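Local coordinates for protein dipeptide Epimerase (Enterococcus faecalis V583, PDB 3JVA) that belongs to the mandelate racemase/muconate lactonizing enzyme family of the enolase superfamily and binds a magnesium ion in its barrel domain, at residues G300-A303 with A304-A308; A249-L252 with V253-T257; A175-A179 with V180-I184; K83-E86 with V87-K90. All coordinates share one frame; numbering follows the deposited sequence.

In the fold
Contacts 1, 2 and 3 belong to the barrel domain, contact 4 to the N-terminal domain. Contact 1 is the core case: every touching residue is buried, and small side chains and plain helical bonds surround a buried threonine-histidine pair. Contacts 2 and 3 both lie where a barrel helix stops at a glycine with positive phi, yet they finish differently, 249-257 with a Schellman motif and 175-184 with an arginine that ties down the loop. Contact 4 is partly buried and mixes CH-pi packing inside with charged groups outside. Contacts 2 and 4 each touch the second subunit, contact 2 by leucine and lysine packing, contact 4 through Glu86 and Lys83. The centres of contacts 3 and 4 lie about 47 Å apart.

Contact 1 (G300-A303 with A304-A308); sequences GITA and AAHLA
Thr302 and His306 sit one turn apart and run alongside each other off the same side of the helix. The methyl CG2 of Thr302 meets CD2 of the His306 ring at 3.6 Å. Thr302 O approaches the same CD2, 3.1 Å away and in the plane of the ring, while it accepts the backbone bond from His306 N at 3.0 Å. With CG2 anti to the backbone N (chi1 of Thr302, measured to OG1, is -58°), the methyl faces the histidine and OG1 turns back to the carbonyl of Thr298; Val334 N is also bonded to OG1. The imidazole is held through ND1, which bonds to Tyr119 N.

Around this pair the helix is regular: Ala304 N reaches Gly300 O at 3.1 Å, and Leu307 N reaches Ala303 O at 3.1 Å. Helix 298-310 is the crossover between strands 287-290 and 314-317 of the barrel, and it packs on both through Ile290 and Ile314. Since OG1 is tied both to the helix's own first turn and to Val334, and the imidazole to Tyr119, both buried polar groups have partners, which probably fixes their orientation.

Contact 2 (A249-L252 with V253-T257); sequences ALEL and VKKGT
Leu252 O is the acceptor on which the end of helix 246-255 turns. It takes the N-H of Thr257 at 3.0 Å, nearly straight at 164° and in the carbonyl plane, while Gly256 N makes a weak 3.2 Å bond to Val253 O. With positive phi at Gly256 this is a Schellman motif, a common C-cap in which glycine takes the positive-phi position. One turn back the bonding is ordinary: Val253 N to Ala249 O at 2.9 Å and Lys255 N to Glu251 O at 3.1 Å. The motif brings Thr257 back to Leu252, where methyl CD2 of the leucine lies 3.6 Å from Thr257 CB. Thr257 O goes on to the hydroxyl of Thr230.

The charged side chains follow the helix without pairing across it. Glu251 bends at its second torsion (chi2 57°), bringing OE2 alongside the methylenes of Lys255, 3.0 Å from its CD, although the ammonium NZ is 5.5 Å from OE2. The extended Lys254 passes obliquely across Leu250, its CE near Leu250 CG (3.4 Å), though the lysine's fit close to the backbone is doubtful. Leu250 and Lys254 each also pack on their own counterparts in the second subunit. The last carbonyls of the helix are thus partly paid for by the turn itself, whereas the nearby opposite charges would probably contribute only at longer range.

Contact 3 (A175-A179 with V180-I184); sequences AIREA and VGFDI
A barrel helix, 166-180, ends here and hands the chain through a short loop to strand 185-189; Arg177, in its last turn, ties that loop back to the helix. Its NH1 donates to two backbone carbonyls, Ile184 O at 2.7 Å with an almost straight 173° angle, and Gly181 O, also at 2.7 Å. Both oxygens lie near the guanidinium plane, at its edge. NH2 adds a weak bond to Ile184 O, and the outer shell completes the group: NH2 also bonds Gln210 O, and NE bonds Tyr209 O.

The arginine gets there by bending twice, at chi2 (57°) and again at chi3. Its methylene CD settles over the middle of the Phe182 ring, a CH-pi contact of 3.7 Å from CD to the ring centroid. The guanidinium plane lies only 16° from that of the ring, although the two side chains cross at about a right angle.

Backbone bonds close the helix: Val180 N to Ile176 O at 3.0 Å and Gly181 N to Arg177 O at 2.8 Å. Gly181 then takes positive phi, a backbone shape in which a CB would be jammed against the preceding carbonyl O; its own carbonyl points to Arg177 NH1. Ile176 and Val180 pack against helix 140-152. One cationic group thus serves four backbone oxygens, Gly181, Ile184, Tyr209 and Gln210, and so probably holds two loops together.

Contact 4 (K83-E86 with V87-K90); sequences KIHE and VMDK
Lys83 meets Val87 one turn on: its CG lies 4.0 Å from the methyl CG2 of the valine, and its carbonyl O accepts Val87 N at 2.8 Å. The lysine runs out extended, and its side chain packs on Tyr125 of the second subunit. Ile84 comes next and runs alongside Met88, its branch CG2 4.0 Å from the methionine methyl CE; both side chains also touch Ile102 of helix 96-114.

His85 offers the face of its ring to that same methyl. Met88 CE stands 3.7 Å from the ring centroid in a CH-pi contact, offset toward the ND1 side, while the sulfur stays farther off above the face. The methyl reaches the ring because Met88 bends at its last torsion (chi3 -70°). His85 stacks in addition with His272, a residue of the barrel domain, so helix 81-91 of the N-terminal domain joins the barrel at this histidine. At the ring edge a water lies in plane, 2.8 Å from His85 ND1. The same water donates to OD1 of Asp89, at 2.7 Å, bridging ring and carboxylate four residues apart. Asp89 OD1 also makes a salt bridge to Lys99.

Glu86 stretches straight out from the helix. Its carbonyl takes Lys90 N at 3.0 Å, but its carboxylate is carried to the second subunit, where OE2 forms a salt bridge with Lys312 and a hydrogen bond with the hydroxyl of Tyr125 there. The ammonium NZ of Lys90 remains 5.7 Å from OE2 of Glu86.

Contact 1 (G300-A303 with A304-A308)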
loop_
_atom_site.group_PDB
_atom_site.type_symbol
_atom_site.label_atom_id
_atom_site.label_comp_id
_atom_site.label_asym_id
_atom_site.label_seq_id
_atom_site.Cartn_x
_atom_site.Cartn_y
_atom_site.Cartn_z
ATOM N N GLY B 300 1.278 -44.449 -1.366
ATOM C CA GLY B 300 1.455 -43.009 -1.305
ATOM C C GLY B 300 2.721 -42.554 -2.011
ATOM O O GLY B 300 2.719 -41.561 -2.743
ATOM N N ILE B 301 3.809 -43.287 -1.799
ATOM C CA ILE B 301 5.077 -42.937 -2.416
ATOM C C ILE B 301 5.014 -43.061 -3.930
ATOM O O ILE B 301 5.517 -42.201 -4.654
ATOM C CB ILE B 301 6.224 -43.836 -1.892
ATOM C CG1 ILE B 301 6.546 -43.476 -0.437
ATOM C CG2 ILE B 301 7.446 -43.691 -2.784
ATOM C CD1 ILE B 301 7.083 -42.048 -0.252
ATOM N N THR B 302 4.396 -44.133 -4.410
ATOM C CA THR B 302 4.303 -44.360 -5.844
ATOM C C THR B 302 3.485 -43.275 -6.534
ATOM O O THR B 302 3.878 -42.767 -7.589
ATOM C CB THR B 302 3.713 -45.757 -6.125
ATOM O OG1 THR B 302 4.544 -46.740 -5.492
ATOM C CG2 THR B 302 3.671 -46.037 -7.627
ATOM N N ALA B 303 2.361 -42.902 -5.931
ATOM C CA ALA B 303 1.522 -41.862 -6.507
ATOM C C ALA B 303 2.338 -40.574 -6.615
ATOM O O ALA B 303 2.363 -39.926 -7.659
ATOM C CB ALA B 303 0.284 -41.639 -5.634
ATOM N N ALA B 304 3.020 -40.217 -5.533
ATOM C CA ALA B 304 3.830 -39.004 -5.524
ATOM C C ALA B 304 4.949 -39.046 -6.566
ATOM O O ALA B 304 5.245 -38.033 -7.199
ATOM C CB ALA B 304 4.412 -38.774 -4.125
ATOM N N ALA B 305 5.562 -40.213 -6.748
ATOM C CA ALA B 305 6.649 -40.362 -7.709
ATOM C C ALA B 305 6.163 -40.164 -9.145
ATOM O O ALA B 305 6.841 -39.528 -9.950
ATOM C CB ALA B 305 7.309 -41.736 -7.550
ATOM N N HIS B 306 4.991 -40.703 -9.469
ATOM C CA HIS B 306 4.438 -40.530 -10.811
ATOM C C HIS B 306 4.171 -39.048 -11.060
ATOM O O HIS B 306 4.452 -38.531 -12.136
ATOM C CB HIS B 306 3.142 -41.338 -10.963
ATOM C CG HIS B 306 3.372 -42.783 -11.289
ATOM N ND1 HIS B 306 3.364 -43.263 -12.581
ATOM C CD2 HIS B 306 3.676 -43.838 -10.497
ATOM C CE1 HIS B 306 3.653 -44.552 -12.570
ATOM N NE2 HIS B 306 3.847 -44.926 -11.318
ATOM N N LEU B 307 3.628 -38.367 -10.058
ATOM C CA LEU B 307 3.347 -36.942 -10.180
ATOM C C LEU B 307 4.641 -36.141 -10.351
ATOM O O LEU B 307 4.732 -35.268 -11.218
ATOM C CB LEU B 307 2.613 -36.437 -8.937
ATOM C CG LEU B 307 2.352 -34.924 -8.933
ATOM C CD1 LEU B 307 1.512 -34.528 -10.152
ATOM C CD2 LEU B 307 1.650 -34.536 -7.648
ATOM N N ALA B 308 5.630 -36.439 -9.515
ATOM C CA ALA B 308 6.910 -35.739 -9.563
ATOM C C ALA B 308 7.575 -35.937 -10.920
ATOM O O ALA B 308 8.045 -34.984 -11.540
ATOM C CB ALA B 308 7.823 -36.243 -8.451
#

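Contact 2 (A249-L252 with V253-T257)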
loop_
_atom_site.group_PDB
_atom_site.type_symbol
_atom_site.label_atom_id
_atom_site.label_comp_id
_atom_site.label_asym_id
_atom_site.label_seq_id
_atom_site.Cartn_x
_atom_site.Cartn_y
_atom_site.Cartn_z
ATOM N N ALA B 249 -0.943 -22.095 -1.234
ATOM C CA ALA B 249 0.066 -21.812 -2.244
ATOM C C ALA B 249 -0.155 -20.437 -2.857
ATOM O O ALA B 249 0.793 -19.685 -3.057
ATOM C CB ALA B 249 0.045 -22.886 -3.331
ATOM N N LEU B 250 -1.411 -20.112 -3.158
ATOM C CA LEU B 250 -1.738 -18.821 -3.753
ATOM C C LEU B 250 -1.306 -17.670 -2.846
ATOM O O LEU B 250 -0.724 -16.689 -3.310
ATOM C CB LEU B 250 -3.243 -18.739 -4.026
ATOM C CG LEU B 250 -3.760 -17.444 -4.655
ATOM C CD1 LEU B 250 -2.962 -17.112 -5.913
ATOM C CD2 LEU B 250 -5.245 -17.606 -4.975
ATOM N N GLU B 251 -1.586 -17.801 -1.552
ATOM C CA GLU B 251 -1.219 -16.773 -0.588
ATOM C C GLU B 251 0.297 -16.655 -0.490
ATOM O O GLU B 251 0.834 -15.548 -0.458
ATOM C CB GLU B 251 -1.813 -17.106 0.782
ATOM C CG GLU B 251 -1.564 -16.060 1.856
ATOM C CD GLU B 251 -2.086 -14.685 1.471
ATOM O OE1 GLU B 251 -3.175 -14.609 0.859
ATOM O OE2 GLU B 251 -1.412 -13.682 1.794
ATOM N N LEU B 252 0.984 -17.798 -0.465
ATOM C CA LEU B 252 2.442 -17.822 -0.368
ATOM C C LEU B 252 3.134 -17.153 -1.554
ATOM O O LEU B 252 4.069 -16.373 -1.365
ATOM C CB LEU B 252 2.948 -19.264 -0.220
ATOM C CG LEU B 252 2.725 -19.916 1.149
ATOM C CD1 LEU B 252 3.044 -21.400 1.082
ATOM C CD2 LEU B 252 3.608 -19.224 2.190
ATOM N N VAL B 253 2.687 -17.443 -2.772
ATOM C CA VAL B 253 3.318 -16.828 -3.935
ATOM C C VAL B 253 2.906 -15.364 -4.061
ATOM O O VAL B 253 3.676 -14.548 -4.562
ATOM C CB VAL B 253 2.977 -17.567 -5.255
ATOM C CG1 VAL B 253 3.393 -19.023 -5.153
ATOM C CG2 VAL B 253 1.499 -17.435 -5.569
ATOM N N LYS B 254 1.698 -15.039 -3.604
ATOM C CA LYS B 254 1.200 -13.664 -3.648
ATOM C C LYS B 254 2.124 -12.757 -2.846
ATOM O O LYS B 254 2.548 -11.703 -3.321
ATOM C CB LYS B 254 -0.203 -13.565 -3.043
ATOM C CG LYS B 254 -1.346 -14.004 -3.942
ATOM C CD LYS B 254 -2.686 -13.726 -3.264
ATOM C CE LYS B 254 -3.862 -14.055 -4.173
ATOM N NZ LYS B 254 -5.175 -13.729 -3.538
ATOM N N LYS B 255 2.422 -13.174 -1.621
ATOM C CA LYS B 255 3.284 -12.401 -0.736
ATOM C C LYS B 255 4.771 -12.629 -0.990
ATOM O O LYS B 255 5.611 -11.926 -0.425
ATOM C CB LYS B 255 2.974 -12.733 0.728
ATOM C CG LYS B 255 1.524 -12.504 1.135
ATOM C CD LYS B 255 1.311 -12.742 2.628
ATOM C CE LYS B 255 1.857 -11.600 3.494
ATOM N NZ LYS B 255 3.343 -11.436 3.444
ATOM N N GLY B 256 5.100 -13.597 -1.841
ATOM C CA GLY B 256 6.497 -13.891 -2.114
ATOM C C GLY B 256 7.170 -14.352 -0.832
ATOM O O GLY B 256 8.306 -13.988 -0.542
ATOM N N THR B 257 6.457 -15.177 -0.076
ATOM C CA THR B 257 6.929 -15.681 1.208
ATOM C C THR B 257 8.157 -16.596 1.185
ATOM O O THR B 257 8.996 -16.518 2.086
ATOM C CB THR B 257 5.801 -16.437 1.949
ATOM O OG1 THR B 257 4.591 -15.665 1.910
ATOM C CG2 THR B 257 6.186 -16.676 3.404
#

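Contact 3 (A175-A179 with V180-I184)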
loop_
_atom_site.group_PDB
_atom_site.type_symbol
_atom_site.label_atom_id
_atom_site.label_comp_id
_atom_site.label_asym_id
_atom_site.label_seq_id
_atom_site.Cartn_x
_atom_site.Cartn_y
_atom_site.Cartn_z
ATOM N N ALA B 175 29.833 -33.117 10.871
ATOM C CA ALA B 175 30.272 -34.504 10.734
ATOM C C ALA B 175 29.866 -35.092 9.386
ATOM O O ALA B 175 30.661 -35.742 8.706
ATOM C CB ALA B 175 29.693 -35.345 11.867
ATOM N N ILE B 176 28.620 -34.862 8.997
ATOM C CA ILE B 176 28.134 -35.383 7.729
ATOM C C ILE B 176 28.919 -34.804 6.558
ATOM O O ILE B 176 29.404 -35.548 5.701
ATOM C CB ILE B 176 26.629 -35.074 7.556
ATOM C CG1 ILE B 176 25.834 -35.823 8.630
ATOM C CG2 ILE B 176 26.168 -35.471 6.165
ATOM C CD1 ILE B 176 24.352 -35.482 8.669
ATOM N N ARG B 177 29.056 -33.481 6.526
ATOM C CA ARG B 177 29.778 -32.826 5.443
ATOM C C ARG B 177 31.210 -33.332 5.305
ATOM O O ARG B 177 31.654 -33.658 4.205
ATOM C CB ARG B 177 29.790 -31.304 5.637
ATOM C CG ARG B 177 30.547 -30.553 4.545
ATOM C CD ARG B 177 29.973 -30.854 3.167
ATOM N NE ARG B 177 28.699 -30.181 2.936
ATOM C CZ ARG B 177 27.822 -30.544 2.006
ATOM N NH1 ARG B 177 28.075 -31.584 1.224
ATOM N NH2 ARG B 177 26.701 -29.852 1.840
ATOM N N GLU B 178 31.933 -33.399 6.415
ATOM C CA GLU B 178 33.317 -33.858 6.369
ATOM C C GLU B 178 33.410 -35.316 5.944
ATOM O O GLU B 178 34.391 -35.727 5.327
ATOM C CB GLU B 178 33.991 -33.667 7.732
ATOM C CG GLU B 178 33.217 -34.242 8.902
ATOM C CD GLU B 178 33.830 -33.872 10.242
ATOM O OE1 GLU B 178 34.112 -32.669 10.450
ATOM O OE2 GLU B 178 34.023 -34.777 11.086
ATOM N N ALA B 179 32.379 -36.093 6.258
ATOM C CA ALA B 179 32.378 -37.504 5.905
ATOM C C ALA B 179 32.150 -37.764 4.419
ATOM O O ALA B 179 32.822 -38.611 3.829
ATOM C CB ALA B 179 31.330 -38.245 6.727
ATOM N N VAL B 180 31.223 -37.032 3.804
ATOM C CA VAL B 180 30.911 -37.258 2.396
ATOM C C VAL B 180 31.397 -36.223 1.378
ATOM O O VAL B 180 31.267 -36.430 0.178
ATOM C CB VAL B 180 29.388 -37.440 2.208
ATOM C CG1 VAL B 180 28.874 -38.509 3.173
ATOM C CG2 VAL B 180 28.672 -36.114 2.441
ATOM N N GLY B 181 31.950 -35.108 1.837
ATOM C CA GLY B 181 32.429 -34.119 0.886
ATOM C C GLY B 181 31.385 -33.107 0.455
ATOM O O GLY B 181 30.223 -33.192 0.854
ATOM N N PHE B 182 31.795 -32.167 -0.392
ATOM C CA PHE B 182 30.915 -31.098 -0.849
ATOM C C PHE B 182 30.082 -31.331 -2.105
ATOM O O PHE B 182 29.295 -30.465 -2.481
ATOM C CB PHE B 182 31.732 -29.813 -1.003
ATOM C CG PHE B 182 32.175 -29.234 0.307
ATOM C CD1 PHE B 182 31.393 -28.289 0.962
ATOM C CD2 PHE B 182 33.329 -29.694 0.925
ATOM C CE1 PHE B 182 31.754 -27.812 2.222
ATOM C CE2 PHE B 182 33.699 -29.227 2.183
ATOM C CZ PHE B 182 32.909 -28.285 2.832
ATOM N N ASP B 183 30.241 -32.481 -2.753
ATOM C CA ASP B 183 29.458 -32.765 -3.952
ATOM C C ASP B 183 28.100 -33.367 -3.610
ATOM O O ASP B 183 27.292 -33.631 -4.500
ATOM C CB ASP B 183 30.211 -33.712 -4.887
ATOM C CG ASP B 183 31.388 -33.040 -5.560
ATOM O OD1 ASP B 183 31.196 -31.931 -6.104
ATOM O OD2 ASP B 183 32.495 -33.617 -5.550
ATOM N N ILE B 184 27.852 -33.582 -2.322
ATOM C CA ILE B 184 26.581 -34.147 -1.879
ATOM C C ILE B 184 25.708 -33.008 -1.357
ATOM O O ILE B 184 26.158 -32.182 -0.560
ATOM C CB ILE B 184 26.788 -35.190 -0.747
ATOM C CG1 ILE B 184 27.660 -36.345 -1.248
ATOM C CG2 ILE B 184 25.440 -35.723 -0.266
ATOM C CD1 ILE B 184 27.083 -37.100 -2.432
#

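Contact 4 (K83-E86 with V87-K90)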
loop_
_atom_site.group_PDB
_atom_site.type_symbol
_atom_site.label_atom_id
_atom_site.label_comp_id
_atom_site.label_asym_id
_atom_site.label_seq_id
_atom_site.Cartn_x
_atom_site.Cartn_y
_atom_site.Cartn_z
ATOM N N LYS B 83 -15.968 -34.159 -9.922
ATOM C CA LYS B 83 -17.116 -34.420 -9.057
ATOM C C LYS B 83 -16.716 -35.202 -7.813
ATOM O O LYS B 83 -17.239 -34.964 -6.726
ATOM C CB LYS B 83 -18.213 -35.187 -9.808
ATOM C CG LYS B 83 -19.453 -35.442 -8.958
ATOM C CD LYS B 83 -20.589 -36.100 -9.748
ATOM C CE LYS B 83 -21.801 -36.366 -8.849
ATOM N NZ LYS B 83 -22.979 -36.933 -9.594
ATOM N N ILE B 84 -15.786 -36.139 -7.961
ATOM C CA ILE B 84 -15.367 -36.918 -6.813
ATOM C C ILE B 84 -14.840 -35.987 -5.714
ATOM O O ILE B 84 -15.164 -36.166 -4.544
ATOM C CB ILE B 84 -14.314 -37.981 -7.226
ATOM C CG1 ILE B 84 -15.016 -39.080 -8.038
ATOM C CG2 ILE B 84 -13.650 -38.584 -5.992
ATOM C CD1 ILE B 84 -14.085 -40.040 -8.746
ATOM N N HIS B 85 -14.062 -34.972 -6.082
ATOM C CA HIS B 85 -13.561 -34.049 -5.073
ATOM C C HIS B 85 -14.687 -33.147 -4.593
ATOM O O HIS B 85 -14.722 -32.753 -3.432
ATOM C CB HIS B 85 -12.395 -33.228 -5.618
ATOM C CG HIS B 85 -11.072 -33.904 -5.448
ATOM N ND1 HIS B 85 -10.370 -33.874 -4.262
ATOM C CD2 HIS B 85 -10.352 -34.678 -6.293
ATOM C CE1 HIS B 85 -9.274 -34.602 -4.384
ATOM N NE2 HIS B 85 -9.239 -35.101 -5.607
ATOM N N GLU B 86 -15.620 -32.844 -5.488
ATOM C CA GLU B 86 -16.765 -32.015 -5.123
ATOM C C GLU B 86 -17.521 -32.717 -3.996
ATOM O O GLU B 86 -17.840 -32.111 -2.972
ATOM C CB GLU B 86 -17.694 -31.850 -6.324
ATOM C CG GLU B 86 -18.957 -31.061 -6.033
ATOM C CD GLU B 86 -19.867 -30.993 -7.244
ATOM O OE1 GLU B 86 -20.601 -31.969 -7.502
ATOM O OE2 GLU B 86 -19.829 -29.970 -7.946
ATOM N N VAL B 87 -17.810 -33.999 -4.206
ATOM C CA VAL B 87 -18.530 -34.821 -3.231
ATOM C C VAL B 87 -17.786 -34.910 -1.901
ATOM O O VAL B 87 -18.378 -34.723 -0.833
ATOM C CB VAL B 87 -18.757 -36.251 -3.781
ATOM C CG1 VAL B 87 -19.444 -37.123 -2.739
ATOM C CG2 VAL B 87 -19.600 -36.183 -5.046
ATOM N N MET B 88 -16.489 -35.198 -1.959
ATOM C CA MET B 88 -15.706 -35.292 -0.729
ATOM C C MET B 88 -15.679 -33.965 0.028
ATOM O O MET B 88 -15.762 -33.944 1.258
ATOM C CB MET B 88 -14.275 -35.746 -1.037
ATOM C CG MET B 88 -14.199 -37.167 -1.578
ATOM S SD MET B 88 -12.507 -37.793 -1.629
ATOM C CE MET B 88 -11.806 -36.796 -2.935
ATOM N N ASP B 89 -15.568 -32.861 -0.703
ATOM C CA ASP B 89 -15.535 -31.542 -0.078
ATOM C C ASP B 89 -16.869 -31.169 0.559
ATOM O O ASP B 89 -16.896 -30.451 1.554
ATOM C CB ASP B 89 -15.133 -30.469 -1.096
ATOM C CG ASP B 89 -13.667 -30.554 -1.489
ATOM O OD1 ASP B 89 -12.893 -31.258 -0.801
ATOM O OD2 ASP B 89 -13.288 -29.904 -2.482
ATOM N N LYS B 90 -17.970 -31.649 -0.012
ATOM C CA LYS B 90 -19.290 -31.366 0.553
ATOM C C LYS B 90 -19.461 -32.135 1.855
ATOM O O LYS B 90 -20.121 -31.673 2.784
ATOM C CB LYS B 90 -20.409 -31.791 -0.404
ATOM C CG LYS B 90 -20.716 -30.817 -1.525
ATOM C CD LYS B 90 -21.931 -31.293 -2.317
ATOM C CE LYS B 90 -22.261 -30.371 -3.486
ATOM N NZ LYS B 90 -22.613 -28.989 -3.053
HETATM O O HOH W 1 -10.676 -32.051 -2.171
#